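Local atomic coordinates of glutamine cyclotransferase (Tannerella forsythia, PDB entry 6QRO), a protein that probably converts N-terminal glutamine of peptides into pyroglutamate, as a zinc-binding glutaminyl cyclase related to the M28 family of zinc peptidases. Residues Leu87-Ile92 / Phe162-Asp167; Gly185-Ala190 / His258-Gln263. All coordinates share one frame; numbering follows the deposited sequence.

Overall arrangement
Both contacts belong to an alpha/beta fold built on a mixed sheet, and their centres lie 12 Å apart. Interaction 1 pairs strand 86-96 with strand 157-163 within the sheet; interaction 2 packs two helices, 184-191 and 257-265, against each other beside it. They touch directly. Asn91 ND2 is 3.1 Å from Gly185 O, a probable hydrogen bond, and Phe163 CE1 packs 3.4 Å from Trp189 CB, so helix 184-191, one side of interaction 2, also rests against interaction 1. The zinc site is reached through interaction 1, whose second segment ends at the ligand Asp167. Interaction 2 stands back from it: the side chain of Ser186 is about 12 Å from the zinc ion.

Interaction 1: Leu87-Ile92 / Phe162-Asp167; sequences LKAQNI and FFDAED. With ZN (zinc ion), chain E.
Ile92 and Phe162 form an antiparallel, hydrogen-bonded pair in the mixed sheet of this alpha/beta fold. Ile92 N reaches Phe162 O at 3.0 Å, and Phe162 N returns to Ile92 O at 2.8 Å. Their side chains leave the same face of the sheet, where Ile92 also meets Ala62 and Leu65 of helix 52-67.

Beyond Phe163 the second strand ends, and side chains take over the pairing. Asn91 OD1 accepts Asp164 N at 3.2 Å, nearly in line with its carbonyl bond (C=O...N 160°). The same oxygen lies at the edge of the Phe163 ring, 3.7 Å from CD1, with the amide and ring planes 85° apart. Gln75 OE1 on strand 71-80 accepts from ND2, so the amide is gripped at both ends and its rotation should be well fixed.

Asp164 turns CG away from its own backbone N (chi1 -154°), which sends the carboxylate back alongside residues 87-92. There OD2 receives Gln90 N at 2.8 Å on its anti lone pair, and it is also hydrogen-bonded to His54 NE2. Ala89 CB packs against this oxygen at 3.5 Å. The loop then runs on to the metal site, completed by Asp134, His288 and a water, where Asp167 holds the zinc ion with both carboxylate oxygens, OD1 at 2.3 Å and OD2 at 2.0 Å.

Interaction 2: Gly185-Ala190 / His258-Gln263; sequences GSQFWA and HQYVIQ
Tyr260 lays its ring alongside the side chain of Gln187 on the neighbouring helix. Gln187 NE2 lies over one face of that ring and CD of Gln259, the residue just before Tyr260, over the opposite face, each displaced toward the rim. The helices run nearly parallel, crossing at -17° with their axes 8.4 Å apart at closest approach. On its Gln187 side the Tyr260 ring carries CG of that residue 3.3 Å from CD1. Straight beyond CG (chi2 -180°), the glutamine chain runs in the same direction as the tyrosine, and its amide lies within 20° of the ring plane. Nearer the backbone, Ser186 OG approaches Tyr260 CB at 4.0 Å, while Ala190 CB sits 3.2 Å from Tyr260 O.

Val261 meets the Trp189 indole next, its CG1 at the edge and in the ring plane, 3.9 Å from CZ3, while CG2 comes obliquely to 3.7 Å from Trp189 CZ3. Val261 also reaches Cys269 and Leu105 on the sheet.

Contact between the segments is thus made by van der Waals packing, with polar ends bonded to residues outside them: Tyr260 OH and Gln187 NE2 both bond to Asp180, and Ser186 OG to Asp257. These outside bonds help to set how the side chains lie.

Interaction 1: Leu87-Ile92 / Phe162-Asp167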
loop_
_atom_site.group_PDB
_atom_site.type_symbol
_atom_site.label_atom_id
_atom_site.label_comp_id
_atom_site.label_asym_id
_atom_site.label_seq_id
_atom_site.Cartn_x
_atom_site.Cartn_y
_atom_site.Cartn_z
ATOM N N LEU A 87 6.774 9.549 -16.293
ATOM C CA LEU A 87 7.043 8.337 -15.527
ATOM C C LEU A 87 6.385 7.147 -16.224
ATOM O O LEU A 87 5.165 7.135 -16.433
ATOM C CB LEU A 87 6.533 8.477 -14.094
ATOM C CG LEU A 87 7.088 9.714 -13.375
ATOM C CD1 LEU A 87 6.597 9.799 -11.952
ATOM C CD2 LEU A 87 8.609 9.781 -13.466
ATOM N N LYS A 88 7.197 6.138 -16.535
ATOM C CA LYS A 88 6.737 4.903 -17.164
ATOM C C LYS A 88 6.290 3.972 -16.046
ATOM O O LYS A 88 7.073 3.174 -15.517
ATOM C CB LYS A 88 7.856 4.295 -18.000
ATOM C CG LYS A 88 8.500 5.294 -18.933
ATOM C CD LYS A 88 7.644 5.661 -20.117
ATOM C CE LYS A 88 8.488 6.442 -21.130
ATOM N NZ LYS A 88 8.659 5.753 -22.448
ATOM N N ALA A 89 5.011 4.079 -15.698
ATOM C CA ALA A 89 4.414 3.407 -14.556
ATOM C C ALA A 89 3.757 2.086 -14.945
ATOM O O ALA A 89 3.344 1.893 -16.085
ATOM C CB ALA A 89 3.377 4.310 -13.883
ATOM N N GLN A 90 3.713 1.161 -13.979
ATOM C CA GLN A 90 2.972 -0.094 -14.077
ATOM C C GLN A 90 2.068 -0.193 -12.853
ATOM O O GLN A 90 2.566 -0.326 -11.735
ATOM C CB GLN A 90 3.877 -1.331 -14.149
ATOM C CG GLN A 90 4.778 -1.489 -15.354
ATOM C CD GLN A 90 6.224 -1.102 -15.099
ATOM O OE1 GLN A 90 6.603 -0.795 -13.983
ATOM N NE2 GLN A 90 7.044 -1.174 -16.137
ATOM N N ASN A 91 0.751 -0.055 -13.049
ATOM C CA ASN A 91 -0.224 -0.463 -12.037
ATOM C C ASN A 91 -0.470 -1.964 -12.176
ATOM O O ASN A 91 -0.854 -2.435 -13.255
ATOM C CB ASN A 91 -1.547 0.284 -12.181
ATOM C CG ASN A 91 -1.435 1.781 -11.866
ATOM O OD1 ASN A 91 -0.618 2.216 -11.055
ATOM N ND2 ASN A 91 -2.306 2.557 -12.476
ATOM N N ILE A 92 -0.261 -2.712 -11.092
ATOM C CA ILE A 92 -0.294 -4.175 -11.126
ATOM C C ILE A 92 -1.539 -4.656 -10.387
ATOM O O ILE A 92 -1.691 -4.416 -9.182
ATOM C CB ILE A 92 0.988 -4.777 -10.529
ATOM C CG1 ILE A 92 2.207 -4.197 -11.250
ATOM C CG2 ILE A 92 0.962 -6.310 -10.664
ATOM C CD1 ILE A 92 3.521 -4.366 -10.508
ATOM N N PHE A 162 -1.433 -3.097 -6.771
ATOM C CA PHE A 162 -0.196 -2.423 -6.400
ATOM C C PHE A 162 -0.085 -1.163 -7.247
ATOM O O PHE A 162 0.089 -1.246 -8.466
ATOM C CB PHE A 162 1.025 -3.319 -6.621
ATOM C CG PHE A 162 0.972 -4.633 -5.872
ATOM C CD1 PHE A 162 0.533 -4.681 -4.571
ATOM C CD2 PHE A 162 1.351 -5.809 -6.486
ATOM C CE1 PHE A 162 0.483 -5.886 -3.873
ATOM C CE2 PHE A 162 1.288 -7.017 -5.803
ATOM C CZ PHE A 162 0.854 -7.048 -4.482
ATOM N N PHE A 163 -0.192 -0.002 -6.613
ATOM C CA PHE A 163 -0.155 1.269 -7.332
ATOM C C PHE A 163 1.262 1.828 -7.467
ATOM O O PHE A 163 2.023 1.895 -6.494
ATOM C CB PHE A 163 -1.066 2.293 -6.652
ATOM C CG PHE A 163 -2.523 2.035 -6.891
ATOM C CD1 PHE A 163 -2.994 1.873 -8.184
ATOM C CD2 PHE A 163 -3.418 2.010 -5.853
ATOM C CE1 PHE A 163 -4.320 1.658 -8.435
ATOM C CE2 PHE A 163 -4.763 1.787 -6.093
ATOM C CZ PHE A 163 -5.213 1.608 -7.393
ATOM N N ASP A 164 1.587 2.270 -8.669
ATOM C CA ASP A 164 2.877 2.861 -8.982
ATOM C C ASP A 164 2.856 4.375 -8.770
ATOM O O ASP A 164 1.795 5.002 -8.663
ATOM C CB ASP A 164 3.259 2.544 -10.431
ATOM C CG ASP A 164 4.754 2.555 -10.664
ATOM O OD1 ASP A 164 5.509 2.984 -9.761
ATOM O OD2 ASP A 164 5.164 2.141 -11.767
ATOM N N ALA A 165 4.060 4.950 -8.697
ATOM C CA ALA A 165 4.264 6.400 -8.779
ATOM C C ALA A 165 3.413 7.147 -7.754
ATOM O O ALA A 165 2.917 8.246 -8.018
ATOM C CB ALA A 165 3.998 6.916 -10.200
ATOM N N GLU A 166 3.230 6.530 -6.584
ATOM C CA GLU A 166 2.521 7.157 -5.477
ATOM C C GLU A 166 3.392 8.149 -4.726
ATOM O O GLU A 166 2.871 9.145 -4.209
ATOM C CB GLU A 166 2.044 6.076 -4.513
ATOM C CG GLU A 166 1.376 6.527 -3.219
ATOM C CD GLU A 166 2.374 6.647 -2.040
ATOM O OE1 GLU A 166 3.586 6.450 -2.266
ATOM O OE2 GLU A 166 1.953 6.905 -0.890
ATOM N N ASP A 167 4.703 7.889 -4.654
ATOM C CA ASP A 167 5.609 8.534 -3.712
ATOM C C ASP A 167 6.620 9.446 -4.403
ATOM O O ASP A 167 7.730 9.641 -3.899
ATOM C CB ASP A 167 6.346 7.482 -2.884
ATOM C CG ASP A 167 6.343 7.807 -1.414
ATOM O OD1 ASP A 167 5.662 8.766 -1.024
ATOM O OD2 ASP A 167 6.981 7.103 -0.638
HETATM ZN ZN ZN E . 6.263 7.940 1.058
HETATM O O HOH W 1 5.121 8.544 2.250
#

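Interaction 2: Gly185-Ala190 / His258-Gln263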
loop_
_atom_site.group_PDB
_atom_site.type_symbol
_atom_site.label_atom_id
_atom_site.label_comp_id
_atom_site.label_asym_id
_atom_site.label_seq_id
_atom_site.Cartn_x
_atom_site.Cartn_y
_atom_site.Cartn_z
ATOM N N GLY A 185 -0.270 6.900 -9.797
ATOM C CA GLY A 185 -0.799 5.658 -10.334
ATOM C C GLY A 185 -2.251 5.452 -9.966
ATOM O O GLY A 185 -3.067 5.104 -10.819
ATOM N N SER A 186 -2.598 5.698 -8.697
ATOM C CA SER A 186 -3.966 5.485 -8.240
ATOM C C SER A 186 -4.936 6.454 -8.900
ATOM O O SER A 186 -6.097 6.105 -9.134
ATOM C CB SER A 186 -4.033 5.614 -6.720
ATOM O OG SER A 186 -3.380 6.786 -6.254
ATOM N N GLN A 187 -4.464 7.650 -9.250
ATOM C CA GLN A 187 -5.277 8.570 -10.029
ATOM C C GLN A 187 -5.602 7.978 -11.404
ATOM O O GLN A 187 -6.752 8.022 -11.853
ATOM C CB GLN A 187 -4.532 9.891 -10.165
ATOM C CG GLN A 187 -4.590 10.806 -8.958
ATOM C CD GLN A 187 -3.817 12.084 -9.211
ATOM O OE1 GLN A 187 -4.209 12.900 -10.054
ATOM N NE2 GLN A 187 -2.691 12.253 -8.515
ATOM N N PHE A 188 -4.597 7.411 -12.085
ATOM C CA PHE A 188 -4.820 6.827 -13.408
ATOM C C PHE A 188 -5.819 5.688 -13.354
ATOM O O PHE A 188 -6.816 5.693 -14.082
ATOM C CB PHE A 188 -3.509 6.313 -13.995
ATOM C CG PHE A 188 -3.665 5.645 -15.355
ATOM C CD1 PHE A 188 -3.882 6.385 -16.490
ATOM C CD2 PHE A 188 -3.585 4.265 -15.483
ATOM C CE1 PHE A 188 -4.019 5.766 -17.733
ATOM C CE2 PHE A 188 -3.722 3.643 -16.721
ATOM C CZ PHE A 188 -3.939 4.390 -17.842
ATOM N N TRP A 189 -5.584 4.720 -12.462
ATOM C CA TRP A 189 -6.433 3.536 -12.385
ATOM C C TRP A 189 -7.845 3.902 -11.972
ATOM O O TRP A 189 -8.813 3.384 -12.532
ATOM C CB TRP A 189 -5.845 2.519 -11.404
ATOM C CG TRP A 189 -6.715 1.315 -11.203
ATOM C CD1 TRP A 189 -6.746 0.166 -11.954
ATOM C CD2 TRP A 189 -7.741 1.175 -10.215
ATOM N NE1 TRP A 189 -7.709 -0.684 -11.466
ATOM C CE2 TRP A 189 -8.338 -0.083 -10.406
ATOM C CE3 TRP A 189 -8.211 1.995 -9.189
ATOM C CZ2 TRP A 189 -9.366 -0.543 -9.602
ATOM C CZ3 TRP A 189 -9.232 1.534 -8.387
ATOM C CH2 TRP A 189 -9.792 0.270 -8.592
ATOM N N ALA A 190 -7.986 4.823 -11.017
ATOM C CA ALA A 190 -9.314 5.149 -10.518
ATOM C C ALA A 190 -10.165 5.783 -11.604
ATOM O O ALA A 190 -11.387 5.623 -11.601
ATOM C CB ALA A 190 -9.212 6.067 -9.295
ATOM N N HIS A 258 -5.918 5.774 -1.201
ATOM C CA HIS A 258 -7.333 5.510 -0.948
ATOM C C HIS A 258 -8.201 6.740 -1.230
ATOM O O HIS A 258 -9.389 6.600 -1.528
ATOM C CB HIS A 258 -7.513 4.972 0.471
ATOM C CG HIS A 258 -7.215 5.962 1.551
ATOM N ND1 HIS A 258 -6.061 6.714 1.574
ATOM C CD2 HIS A 258 -7.904 6.294 2.669
ATOM C CE1 HIS A 258 -6.057 7.474 2.653
ATOM N NE2 HIS A 258 -7.167 7.246 3.329
ATOM N N GLN A 259 -7.626 7.944 -1.128
ATOM C CA GLN A 259 -8.342 9.175 -1.478
ATOM C C GLN A 259 -8.708 9.214 -2.959
ATOM O O GLN A 259 -9.824 9.592 -3.333
ATOM C CB GLN A 259 -7.482 10.380 -1.116
ATOM C CG GLN A 259 -7.928 11.683 -1.746
ATOM C CD GLN A 259 -6.959 12.834 -1.501
ATOM O OE1 GLN A 259 -6.995 13.852 -2.203
ATOM N NE2 GLN A 259 -6.079 12.670 -0.507
ATOM N N TYR A 260 -7.784 8.830 -3.822
ATOM C CA TYR A 260 -8.070 8.876 -5.246
ATOM C C TYR A 260 -8.940 7.721 -5.735
ATOM O O TYR A 260 -9.642 7.879 -6.740
ATOM C CB TYR A 260 -6.744 8.969 -5.985
ATOM C CG TYR A 260 -6.030 10.262 -5.635
ATOM C CD1 TYR A 260 -6.400 11.465 -6.233
ATOM C CD2 TYR A 260 -5.042 10.294 -4.671
ATOM C CE1 TYR A 260 -5.770 12.659 -5.906
ATOM C CE2 TYR A 260 -4.404 11.479 -4.338
ATOM C CZ TYR A 260 -4.779 12.660 -4.959
ATOM O OH TYR A 260 -4.155 13.832 -4.639
ATOM N N VAL A 261 -8.963 6.589 -5.032
ATOM C CA VAL A 261 -9.891 5.524 -5.402
ATOM C C VAL A 261 -11.301 5.863 -4.923
ATOM O O VAL A 261 -12.287 5.598 -5.620
ATOM C CB VAL A 261 -9.399 4.162 -4.858
ATOM C CG1 VAL A 261 -10.487 3.095 -5.025
ATOM C CG2 VAL A 261 -8.125 3.713 -5.581
ATOM N N ILE A 262 -11.410 6.461 -3.729
ATOM C CA ILE A 262 -12.693 6.972 -3.239
ATOM C C ILE A 262 -13.246 8.010 -4.202
ATOM O O ILE A 262 -14.414 7.954 -4.597
ATOM C CB ILE A 262 -12.549 7.560 -1.817
ATOM C CG1 ILE A 262 -12.323 6.467 -0.765
ATOM C CG2 ILE A 262 -13.740 8.444 -1.464
ATOM C CD1 ILE A 262 -11.829 6.990 0.571
ATOM N N GLN A 263 -12.421 8.990 -4.573
ATOM C CA GLN A 263 -12.871 10.033 -5.483
ATOM C C GLN A 263 -13.376 9.449 -6.799
ATOM O O GLN A 263 -14.477 9.778 -7.254
ATOM C CB GLN A 263 -11.720 11.004 -5.744
ATOM C CG GLN A 263 -11.899 11.874 -6.978
ATOM C CD GLN A 263 -10.737 12.823 -7.185
ATOM O OE1 GLN A 263 -10.205 12.937 -8.286
ATOM N NE2 GLN A 263 -10.330 13.501 -6.119
#